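Local coordinates for protein N-acetylcysteine deacetylase (Bacillus subtilis, PDB 1YSJ) that probably deacetylates N-acetylcysteine to acetate and cysteine, using two divalent metal cations bound in each subunit, at residues M37-H42 with L380-L385; H120-D125 with E371-P376; D125-S130 with M181-D186; V363-N368 with S389-E394. The protein carries 1 engineered substitution. One frame throughout, in Å; residues are numbered along the deposited sequence.

The four contacts lie in the metal-binding domain around its two nickel ions. Interaction 2 holds ligands of both ions, and interaction 3 adds His-182 to one of them; Cys-122 O joins the two contacts by accepting from Asn-183 ND2 at 2.7 Å. Asp-125, common to both, also ties in interaction 1, because Arg-38 NE forms a salt bridge with Asp-125 OD2 at 2.8 Å. Strand 181-184 runs beside strand 363-366 in the main sheet, so interactions 3 and 4 meet through bonds such as Lys-184 N to Met-365 O, 2.7 Å. Helix 384-402 serves interactions 1 and 4, whose centres are about 13 Å apart; those of interactions 2 and 4 are about 17 Å apart.

Interaction 1 (M37-H42 with L380-L385)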
# COMPACT_ATOMS: atom_id res chain seq x y z
N MSE A 37 25.65 37.30 12.02
CA MSE A 37 25.31 36.76 10.70
C MSE A 37 24.61 35.41 10.81
O MSE A 37 23.61 35.18 10.14
CB MSE A 37 26.55 36.66 9.82
CG MSE A 37 27.05 38.01 9.30
SE MSE A 37 28.51 37.84 8.01
CE MSE A 37 29.88 37.10 9.18
N ARG A 38 25.15 34.53 11.65
CA ARG A 38 24.53 33.23 11.93
C ARG A 38 23.08 33.39 12.38
O ARG A 38 22.19 32.69 11.90
CB ARG A 38 25.33 32.47 13.00
CG ARG A 38 24.82 31.06 13.30
CD ARG A 38 23.80 31.03 14.44
NE ARG A 38 23.12 29.74 14.54
CZ ARG A 38 22.75 29.17 15.69
NH1 ARG A 38 22.14 27.99 15.68
NH2 ARG A 38 22.99 29.77 16.85
N ARG A 39 22.85 34.33 13.30
CA ARG A 39 21.54 34.52 13.91
C ARG A 39 20.54 35.18 12.98
O ARG A 39 19.35 34.87 13.03
CB ARG A 39 21.66 35.29 15.20
CG ARG A 39 22.37 34.53 16.28
CD ARG A 39 22.39 35.32 17.55
NE ARG A 39 23.14 34.64 18.59
CZ ARG A 39 23.13 34.99 19.87
NH1 ARG A 39 22.38 36.01 20.27
NH2 ARG A 39 23.85 34.30 20.75
N ASP A 40 21.02 36.09 12.13
CA ASP A 40 20.18 36.71 11.11
C ASP A 40 19.63 35.67 10.14
O ASP A 40 18.46 35.73 9.76
CB ASP A 40 20.95 37.79 10.35
CG ASP A 40 20.12 38.45 9.26
OD1 ASP A 40 18.88 38.55 9.40
OD2 ASP A 40 20.71 38.88 8.24
N LEU A 41 20.48 34.72 9.74
CA LEU A 41 20.06 33.63 8.87
C LEU A 41 19.13 32.64 9.56
O LEU A 41 18.12 32.23 8.99
CB LEU A 41 21.29 32.90 8.30
CG LEU A 41 22.31 33.74 7.52
CD1 LEU A 41 23.41 32.83 7.02
CD2 LEU A 41 21.69 34.53 6.36
N HIS A 42 19.48 32.26 10.79
CA HIS A 42 18.68 31.34 11.62
C HIS A 42 17.28 31.89 11.88
O HIS A 42 16.30 31.15 11.89
CB HIS A 42 19.41 31.08 12.94
CG HIS A 42 18.77 30.03 13.79
ND1 HIS A 42 19.10 28.69 13.71
CD2 HIS A 42 17.82 30.11 14.76
CE1 HIS A 42 18.38 28.00 14.57
NE2 HIS A 42 17.59 28.84 15.22
N LEU A 380 23.43 24.42 18.44
CA LEU A 380 24.87 24.39 18.26
C LEU A 380 25.52 25.48 19.12
O LEU A 380 24.93 26.53 19.35
CB LEU A 380 25.25 24.54 16.78
CG LEU A 380 24.81 25.78 16.01
CD1 LEU A 380 25.92 26.83 15.94
CD2 LEU A 380 24.36 25.38 14.60
N ASP A 381 26.73 25.21 19.61
CA ASP A 381 27.50 26.17 20.40
C ASP A 381 28.21 27.10 19.43
O ASP A 381 29.01 26.66 18.60
CB ASP A 381 28.52 25.43 21.28
CG ASP A 381 29.02 26.27 22.45
OD1 ASP A 381 29.31 27.47 22.27
OD2 ASP A 381 29.14 25.70 23.56
N GLU A 382 27.92 28.40 19.54
CA GLU A 382 28.40 29.40 18.58
C GLU A 382 29.90 29.70 18.70
O GLU A 382 30.46 30.41 17.87
CB GLU A 382 27.58 30.69 18.68
CG GLU A 382 26.17 30.56 18.11
CD GLU A 382 25.21 31.65 18.58
OE1 GLU A 382 25.35 32.13 19.72
OE2 GLU A 382 24.31 32.02 17.80
N GLU A 383 30.56 29.14 19.72
CA GLU A 383 32.01 29.23 19.84
C GLU A 383 32.72 28.52 18.68
O GLU A 383 33.86 28.86 18.34
CB GLU A 383 32.50 28.67 21.18
CG GLU A 383 31.96 29.41 22.42
CD GLU A 383 32.69 30.71 22.73
OE1 GLU A 383 33.35 31.29 21.84
OE2 GLU A 383 32.60 31.17 23.90
N ALA A 384 32.03 27.55 18.07
CA ALA A 384 32.54 26.82 16.91
C ALA A 384 32.71 27.70 15.67
O ALA A 384 33.39 27.32 14.72
CB ALA A 384 31.65 25.63 16.60
N LEU A 385 32.08 28.88 15.68
CA LEU A 385 32.19 29.85 14.59
C LEU A 385 33.61 30.38 14.43
O LEU A 385 34.07 30.58 13.31
CB LEU A 385 31.21 31.00 14.80
CG LEU A 385 29.75 30.76 14.42
CD1 LEU A 385 28.84 31.80 15.10
CD2 LEU A 385 29.57 30.77 12.90
O HOH W 1 21.34 26.93 18.62
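Glu-382 OE2 is gripped by two arginines that are neighbours on one helix: Arg-38 NH2 at 2.8 Å and Arg-39 NE at 3.0 Å. The two come in differently. Arg-39 takes the carboxylate side-on, with its NE on OE2 and its NH2 on Glu-382 OE1 at 2.8 Å; that last bond is almost straight (174°) and uses the syn lone pair of OE1. The two flat groups are nearly coplanar, and the paired hydrogen bonds should fix the rotation of the carboxylate. Arg-38 instead meets OE2 from above the carboxylate plane, its guanidinium turned 79° against it.

A bend in the Arg-38 chain at chi2 (-92°) brings one face of its guanidinium against Leu-380, whose CD1 lies 3.9 Å above the guanidinium centre. Water 1 sits at the guanidinium edge, taking bonds from Arg-38 NH1 and from Leu-380 N, 3.2 Å and 3.3 Å away. Arg-38 NE is turned to a second carboxylate, Asp-125. Nearer the backbone, Leu-385 CD1 packs on Arg-38 CB. What results is a salt-bridge network of two arginines and one glutamate, joining helix 28-43 to the turn that leads into helix 384-402 in this M20-family domain.

Interaction 2 (H120-D125 with E371-P376); sequences HACGHD and EEWHHP. With NI (nickel (II) ion), chain C; NI (nickel (II) ion), chain D.
Two loops meet backbone to backbone here: His-374 N, at the third position of a type II turn from Glu-372 to His-375, donates to Ala-121 O at 2.8 Å. Ala-121 CB rests nearby against His-375 O.

The side chains then converge on metal. Cys-122 SG is bound to both nickel ions, 2.5 Å from the one of chain C and 2.6 Å from that of chain D. With its sulfur anti to the backbone N (chi1 -152°), the cysteine reaches out between the ions. His-124 NE2 binds the chain C ion at 2.0 Å, while His-374 NE2 binds the chain D ion at 2.3 Å. This is the dinuclear site of an M20-family hydrolase, with a cysteine sulfur as the bridging protein ligand; His-182 adds to the first ion and Glu-158 to the second. Water 2 is a second bridge, 1.9 Å from the chain C nickel and 2.5 Å from the chain D nickel.

Cys-122 SG also lies at the edge of the His-374 ring, in its plane, and makes an oblique sulfur-aromatic contact with the Trp-373 indole. The indole NE1 itself is held by Asn-183 O, and Trp-373 CB approaches Cys-122 SG to 3.9 Å.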
# COMPACT_ATOMS: atom_id res chain seq x y z
N HIS A 120 16.33 26.37 10.37
CA HIS A 120 17.68 25.88 10.14
C HIS A 120 18.03 24.79 11.15
O HIS A 120 18.83 25.00 12.06
CB HIS A 120 18.68 27.04 10.21
CG HIS A 120 18.93 27.71 8.90
ND1 HIS A 120 19.53 27.06 7.84
CD2 HIS A 120 18.66 28.96 8.46
CE1 HIS A 120 19.62 27.89 6.81
NE2 HIS A 120 19.09 29.05 7.16
N ALA A 121 17.41 23.62 10.98
CA ALA A 121 17.56 22.50 11.91
C ALA A 121 18.75 21.59 11.58
O ALA A 121 18.91 20.53 12.18
CB ALA A 121 16.26 21.68 11.96
N CYS A 122 19.58 22.02 10.64
CA CYS A 122 20.75 21.25 10.25
C CYS A 122 22.05 22.08 10.35
O CYS A 122 23.11 21.62 9.96
CB CYS A 122 20.57 20.69 8.83
SG CYS A 122 21.48 19.16 8.51
N GLY A 123 21.93 23.30 10.88
CA GLY A 123 23.09 24.17 11.13
C GLY A 123 23.73 24.82 9.90
O GLY A 123 24.87 25.25 9.96
N HIS A 124 22.98 24.92 8.80
CA HIS A 124 23.49 25.51 7.56
C HIS A 124 23.71 27.01 7.69
O HIS A 124 24.54 27.59 6.96
CB HIS A 124 22.55 25.19 6.40
CG HIS A 124 22.49 23.73 6.05
ND1 HIS A 124 21.90 23.27 4.90
CD2 HIS A 124 22.95 22.64 6.71
CE1 HIS A 124 21.99 21.95 4.86
NE2 HIS A 124 22.62 21.54 5.95
N ASP A 125 22.97 27.64 8.59
CA ASP A 125 23.22 29.01 8.98
C ASP A 125 24.64 29.14 9.56
O ASP A 125 25.40 30.03 9.17
CB ASP A 125 22.15 29.52 9.97
CG ASP A 125 21.97 28.60 11.19
OD1 ASP A 125 22.22 27.38 11.08
OD2 ASP A 125 21.57 29.11 12.25
N GLU A 371 20.71 17.95 20.28
CA GLU A 371 19.89 17.07 19.45
C GLU A 371 20.60 16.77 18.13
O GLU A 371 21.54 17.48 17.74
CB GLU A 371 18.52 17.70 19.18
CG GLU A 371 17.75 18.17 20.42
CD GLU A 371 17.17 17.04 21.27
OE1 GLU A 371 16.82 17.30 22.44
OE2 GLU A 371 17.06 15.89 20.77
N GLU A 372 20.16 15.72 17.46
CA GLU A 372 20.71 15.36 16.16
C GLU A 372 20.12 16.23 15.04
O GLU A 372 19.12 16.94 15.25
CB GLU A 372 20.53 13.86 15.88
CG GLU A 372 19.09 13.36 15.93
CD GLU A 372 19.01 11.84 15.85
OE1 GLU A 372 19.81 11.15 16.51
OE2 GLU A 372 18.12 11.33 15.12
N TRP A 373 20.74 16.18 13.86
CA TRP A 373 20.26 16.94 12.72
C TRP A 373 18.76 16.74 12.49
O TRP A 373 18.25 15.63 12.65
CB TRP A 373 21.04 16.57 11.45
CG TRP A 373 22.54 16.69 11.56
CD1 TRP A 373 23.25 17.65 12.22
CD2 TRP A 373 23.51 15.83 10.95
NE1 TRP A 373 24.61 17.43 12.08
CE2 TRP A 373 24.79 16.32 11.30
CE3 TRP A 373 23.43 14.69 10.14
CZ2 TRP A 373 25.98 15.71 10.87
CZ3 TRP A 373 24.61 14.08 9.72
CH2 TRP A 373 25.87 14.59 10.09
N HIS A 374 18.08 17.83 12.14
CA HIS A 374 16.65 17.83 11.76
C HIS A 374 15.66 17.84 12.92
O HIS A 374 14.45 17.94 12.71
CB HIS A 374 16.33 16.70 10.77
CG HIS A 374 16.94 16.89 9.42
ND1 HIS A 374 16.26 16.59 8.25
CD2 HIS A 374 18.15 17.37 9.04
CE1 HIS A 374 17.03 16.86 7.22
NE2 HIS A 374 18.18 17.33 7.66
N HIS A 375 16.16 17.76 14.15
CA HIS A 375 15.31 17.83 15.32
C HIS A 375 14.81 19.27 15.50
O HIS A 375 15.56 20.21 15.28
CB HIS A 375 16.07 17.37 16.56
CG HIS A 375 15.19 17.05 17.73
ND1 HIS A 375 14.81 15.76 18.04
CD2 HIS A 375 14.61 17.85 18.66
CE1 HIS A 375 14.03 15.78 19.11
NE2 HIS A 375 13.90 17.03 19.50
N PRO A 376 13.52 19.45 15.86
CA PRO A 376 12.96 20.77 16.17
C PRO A 376 13.74 21.57 17.23
O PRO A 376 13.72 22.81 17.20
CB PRO A 376 11.55 20.45 16.69
CG PRO A 376 11.21 19.15 16.05
CD PRO A 376 12.50 18.39 15.95
NI NI C . 23.03 19.63 6.56
NI NI D . 20.05 18.13 6.63
O HOH W 2 22.31 18.15 5.64
O HOH W 3 24.36 19.66 4.71
O HOH W 4 20.97 15.98 6.53

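Interaction 3 (D125-S130 with M181-D186); sequences DFHTAS and MHNKPD. With NI (nickel (II) ion), chain C.
His-127 points the edge of its imidazole at the face of His-182, the ring that binds the chain C nickel through NE2 at 2.2 Å. The pair is T-shaped, with planes at 73°, and His-127 CE1 stands 3.5 Å above the centre of the His-182 ring. Rotation of that ring is further fixed on its far nitrogen: His-182 ND1 gives a nearly straight bond (178°) to Asn-183 O at 3.0 Å, in the carbonyl plane and on a lone pair. The metal ligand is therefore braced over a face and at an edge at once.

One step out, His-127 is itself held in position. Its NE2 accepts from Asn-183 N at 2.9 Å, the donor tilted from the ring plane, and its ND1 is paired with Asp-97. Asn-183 ND2 bonds to Cys-122 O, which links this layer to the bridging cysteine. Here helix 124-139 packs on strand 175-184 of the central mixed sheet in the alpha/beta metal-binding domain; the short segments approach to 8.7 Å between axes, running at 128°.

Further from the metal the contact turns apolar. Met-181, a selenomethionine, lays CG against His-127 CD2, brings SE to 3.9 Å from Phe-126 CE2 in an oblique Met-aromatic contact, and bends at chi3 so that CE lands on Ser-130 CB. Asn-183 CB touches Phe-126 CD2 as well. Ser-130 OG bonds back to Phe-126 O, sitting over the rim of the Phe-126 ring, while Leu-385 and Met-365 cover Phe-126 from helix 384-402 and strand 360-366.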
# COMPACT_ATOMS: atom_id res chain seq x y z
N ASP A 125 22.97 27.64 8.59
CA ASP A 125 23.22 29.01 8.98
C ASP A 125 24.64 29.14 9.56
O ASP A 125 25.40 30.03 9.17
CB ASP A 125 22.15 29.52 9.97
CG ASP A 125 21.97 28.60 11.19
OD1 ASP A 125 22.22 27.38 11.08
OD2 ASP A 125 21.57 29.11 12.25
N PHE A 126 24.98 28.22 10.47
CA PHE A 126 26.34 28.09 11.01
C PHE A 126 27.41 27.87 9.93
O PHE A 126 28.44 28.55 9.93
CB PHE A 126 26.41 26.99 12.08
CG PHE A 126 27.81 26.54 12.40
CD1 PHE A 126 28.65 27.32 13.19
CD2 PHE A 126 28.28 25.31 11.93
CE1 PHE A 126 29.94 26.90 13.49
CE2 PHE A 126 29.58 24.88 12.23
CZ PHE A 126 30.41 25.68 13.01
N HIS A 127 27.18 26.92 9.02
CA HIS A 127 28.13 26.65 7.93
C HIS A 127 28.40 27.91 7.12
O HIS A 127 29.55 28.23 6.84
CB HIS A 127 27.65 25.54 7.00
CG HIS A 127 27.41 24.23 7.68
ND1 HIS A 127 26.52 23.29 7.20
CD2 HIS A 127 27.93 23.70 8.81
CE1 HIS A 127 26.50 22.24 8.00
NE2 HIS A 127 27.35 22.47 8.99
N THR A 128 27.32 28.60 6.75
CA THR A 128 27.38 29.82 5.95
C THR A 128 28.17 30.93 6.64
O THR A 128 29.13 31.45 6.07
CB THR A 128 25.95 30.31 5.57
OG1 THR A 128 25.34 29.34 4.71
CG2 THR A 128 26.00 31.66 4.85
N ALA A 129 27.79 31.26 7.87
CA ALA A 129 28.47 32.31 8.64
C ALA A 129 29.96 32.00 8.85
O ALA A 129 30.79 32.90 8.74
CB ALA A 129 27.78 32.54 9.97
N SER A 130 30.29 30.74 9.14
CA SER A 130 31.67 30.28 9.29
C SER A 130 32.51 30.53 8.05
O SER A 130 33.61 31.08 8.15
CB SER A 130 31.72 28.79 9.63
OG SER A 130 31.25 28.54 10.95
N MSE A 181 32.42 21.24 5.26
CA MSE A 181 32.21 20.77 6.60
C MSE A 181 30.76 20.41 6.81
O MSE A 181 29.88 20.87 6.07
CB MSE A 181 32.63 21.83 7.62
CG MSE A 181 31.47 22.64 8.20
SE MSE A 181 32.03 24.17 9.24
CE MSE A 181 32.00 25.46 7.85
N HIS A 182 30.51 19.59 7.82
CA HIS A 182 29.21 19.55 8.43
C HIS A 182 29.37 19.60 9.94
O HIS A 182 30.22 18.90 10.50
CB HIS A 182 28.40 18.34 8.00
CG HIS A 182 26.92 18.57 8.06
ND1 HIS A 182 26.23 18.67 9.25
CD2 HIS A 182 26.01 18.75 7.07
CE1 HIS A 182 24.95 18.90 8.99
NE2 HIS A 182 24.79 18.95 7.68
N ASN A 183 28.56 20.42 10.59
CA ASN A 183 28.51 20.47 12.04
C ASN A 183 28.20 19.09 12.59
O ASN A 183 27.42 18.34 11.99
CB ASN A 183 27.49 21.51 12.52
CG ASN A 183 26.06 21.08 12.28
OD1 ASN A 183 25.47 20.36 13.09
ND2 ASN A 183 25.49 21.51 11.17
N LYS A 184 28.82 18.75 13.71
CA LYS A 184 28.61 17.46 14.34
C LYS A 184 28.30 17.69 15.81
O LYS A 184 29.21 17.93 16.61
CB LYS A 184 29.84 16.57 14.15
CG LYS A 184 29.58 15.06 14.24
CD LYS A 184 28.86 14.56 12.98
CE LYS A 184 28.88 13.04 12.89
NZ LYS A 184 27.93 12.40 13.83
N PRO A 185 27.01 17.65 16.18
CA PRO A 185 26.54 17.98 17.53
C PRO A 185 27.15 17.14 18.65
O PRO A 185 27.26 17.62 19.78
CB PRO A 185 25.02 17.76 17.46
CG PRO A 185 24.79 16.95 16.22
CD PRO A 185 25.88 17.31 15.28
N ASP A 186 27.56 15.91 18.34
CA ASP A 186 28.10 14.98 19.33
C ASP A 186 29.59 15.20 19.62
O ASP A 186 30.14 14.60 20.55
CB ASP A 186 27.84 13.53 18.93
CG ASP A 186 28.27 13.23 17.50
OD1 ASP A 186 29.24 12.46 17.32
OD2 ASP A 186 27.64 13.77 16.56
NI NI C . 23.03 19.63 6.56
O HOH W 2 22.31 18.15 5.64
O HOH W 3 24.36 19.66 4.71

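Interaction 4 (V363-N368 with S389-E394)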
# COMPACT_ATOMS: atom_id res chain seq x y z
N VAL A 363 34.91 17.46 6.36
CA VAL A 363 35.17 17.21 7.78
C VAL A 363 33.96 17.44 8.69
O VAL A 363 33.04 18.19 8.34
CB VAL A 363 36.37 18.06 8.31
CG1 VAL A 363 37.65 17.67 7.60
CG2 VAL A 363 36.09 19.56 8.17
N TRP A 364 33.97 16.78 9.85
CA TRP A 364 33.02 17.08 10.91
C TRP A 364 33.52 18.29 11.71
O TRP A 364 34.68 18.34 12.10
CB TRP A 364 32.85 15.91 11.88
CG TRP A 364 32.29 14.61 11.33
CD1 TRP A 364 32.67 13.35 11.68
CD2 TRP A 364 31.24 14.45 10.35
NE1 TRP A 364 31.94 12.41 10.99
CE2 TRP A 364 31.06 13.06 10.16
CE3 TRP A 364 30.44 15.34 9.62
CZ2 TRP A 364 30.11 12.54 9.28
CZ3 TRP A 364 29.50 14.82 8.73
CH2 TRP A 364 29.34 13.43 8.57
N MSE A 365 32.63 19.25 11.94
CA MSE A 365 32.93 20.37 12.82
C MSE A 365 32.20 20.19 14.15
O MSE A 365 30.97 20.26 14.19
CB MSE A 365 32.53 21.69 12.15
CG MSE A 365 33.00 22.97 12.88
SE MSE A 365 34.94 23.11 13.15
CE MSE A 365 35.57 22.91 11.27
N GLY A 366 32.95 19.94 15.21
CA GLY A 366 32.37 19.80 16.55
C GLY A 366 31.61 21.05 16.95
O GLY A 366 32.13 22.16 16.82
N THR A 367 30.38 20.88 17.42
CA THR A 367 29.55 22.03 17.80
C THR A 367 28.86 21.87 19.16
O THR A 367 28.06 22.72 19.54
CB THR A 367 28.47 22.37 16.74
OG1 THR A 367 27.74 21.19 16.38
CG2 THR A 367 29.11 22.98 15.49
N ASN A 368 29.16 20.78 19.87
CA ASN A 368 28.61 20.54 21.20
C ASN A 368 27.10 20.82 21.26
O ASN A 368 26.64 21.70 22.00
CB ASN A 368 29.39 21.37 22.24
CG ASN A 368 28.86 21.20 23.66
OD1 ASN A 368 28.68 22.18 24.38
ND2 ASN A 368 28.61 19.95 24.07
N SER A 389 35.84 29.02 11.07
CA SER A 389 36.30 30.08 10.17
C SER A 389 37.82 30.07 10.08
O SER A 389 38.38 30.15 8.98
CB SER A 389 35.77 31.46 10.60
OG SER A 389 36.06 31.72 11.96
N GLN A 390 38.47 29.94 11.23
CA GLN A 390 39.93 29.86 11.33
C GLN A 390 40.49 28.58 10.70
O GLN A 390 41.52 28.62 10.02
CB GLN A 390 40.39 29.94 12.79
CG GLN A 390 40.06 31.24 13.51
CD GLN A 390 40.71 31.33 14.89
OE1 GLN A 390 40.93 32.43 15.40
NE2 GLN A 390 41.01 30.18 15.48
N TYR A 391 39.80 27.46 10.92
CA TYR A 391 40.24 26.17 10.40
C TYR A 391 40.36 26.15 8.88
O TYR A 391 41.38 25.71 8.34
CB TYR A 391 39.30 25.05 10.86
CG TYR A 391 39.71 23.68 10.35
CD1 TYR A 391 40.77 22.99 10.94
CD2 TYR A 391 39.05 23.09 9.27
CE1 TYR A 391 41.16 21.74 10.48
CE2 TYR A 391 39.43 21.84 8.79
CZ TYR A 391 40.49 21.17 9.40
OH TYR A 391 40.88 19.93 8.95
N PHE A 392 39.31 26.61 8.20
CA PHE A 392 39.27 26.59 6.75
C PHE A 392 40.16 27.66 6.12
O PHE A 392 40.63 27.49 4.99
CB PHE A 392 37.83 26.69 6.24
CG PHE A 392 37.09 25.39 6.30
CD1 PHE A 392 36.36 25.04 7.44
CD2 PHE A 392 37.13 24.51 5.23
CE1 PHE A 392 35.69 23.82 7.50
CE2 PHE A 392 36.45 23.28 5.28
CZ PHE A 392 35.73 22.94 6.41
N ALA A 393 40.40 28.74 6.85
CA ALA A 393 41.37 29.75 6.43
C ALA A 393 42.79 29.18 6.45
O ALA A 393 43.57 29.41 5.53
CB ALA A 393 41.27 30.99 7.30
N GLU A 394 43.11 28.43 7.50
CA GLU A 394 44.44 27.84 7.63
C GLU A 394 44.62 26.65 6.69
O GLU A 394 45.69 26.48 6.10
CB GLU A 394 44.73 27.44 9.08
CG GLU A 394 46.21 27.34 9.41
CD GLU A 394 46.96 28.67 9.27
OE1 GLU A 394 46.38 29.73 9.59
OE2 GLU A 394 48.14 28.64 8.85
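This is apolar helix-on-sheet packing: helix 384-402 lies against strand 360-366, an inner strand of the mixed sheet at the centre of the alpha/beta metal-binding domain. The short segments run roughly antiparallel, at 148°, and their axes stay 11.3 Å apart, so side chains alone bridge the gap and no hydrogen bond crosses it. Four buried residues do the work, Val-363 and Met-365 (a selenomethionine) from the strand, Tyr-391 and Phe-392 from the helix.

The two rings also pack on each other. Tyr-391 CD2 stands 3.7 Å above the Phe-392 plane, toward the rim, and Phe-392 CD1 lies at the Tyr-391 edge. Their first torsions differ: Tyr-391 has CG anti to the backbone N (chi1 -180°), whereas in Phe-392 it is anti to the carbonyl carbon (chi1 -80°), which probably helps consecutive residues of one helix both reach the sheet.

One methyl of each strand residue touches both rings. Val-363 CG2 comes to 3.8 Å from Phe-392 CZ and 4.1 Å from Tyr-391 CE2. Met-365 and the two ring side chains slide past each other in opposite directions, the Met-365 chain folded at chi2 and chi3. Ile-192 of the next strand and Met-181 of the strand on the other flank extend the greasy layer, while Tyr-391 OH bonds to Ala-328 O. At the end of the folded chain, Met-365 CE rests obliquely on both rings, 3.9 Å from Phe-392 CE1 and 4.0 Å from Tyr-391 CD2.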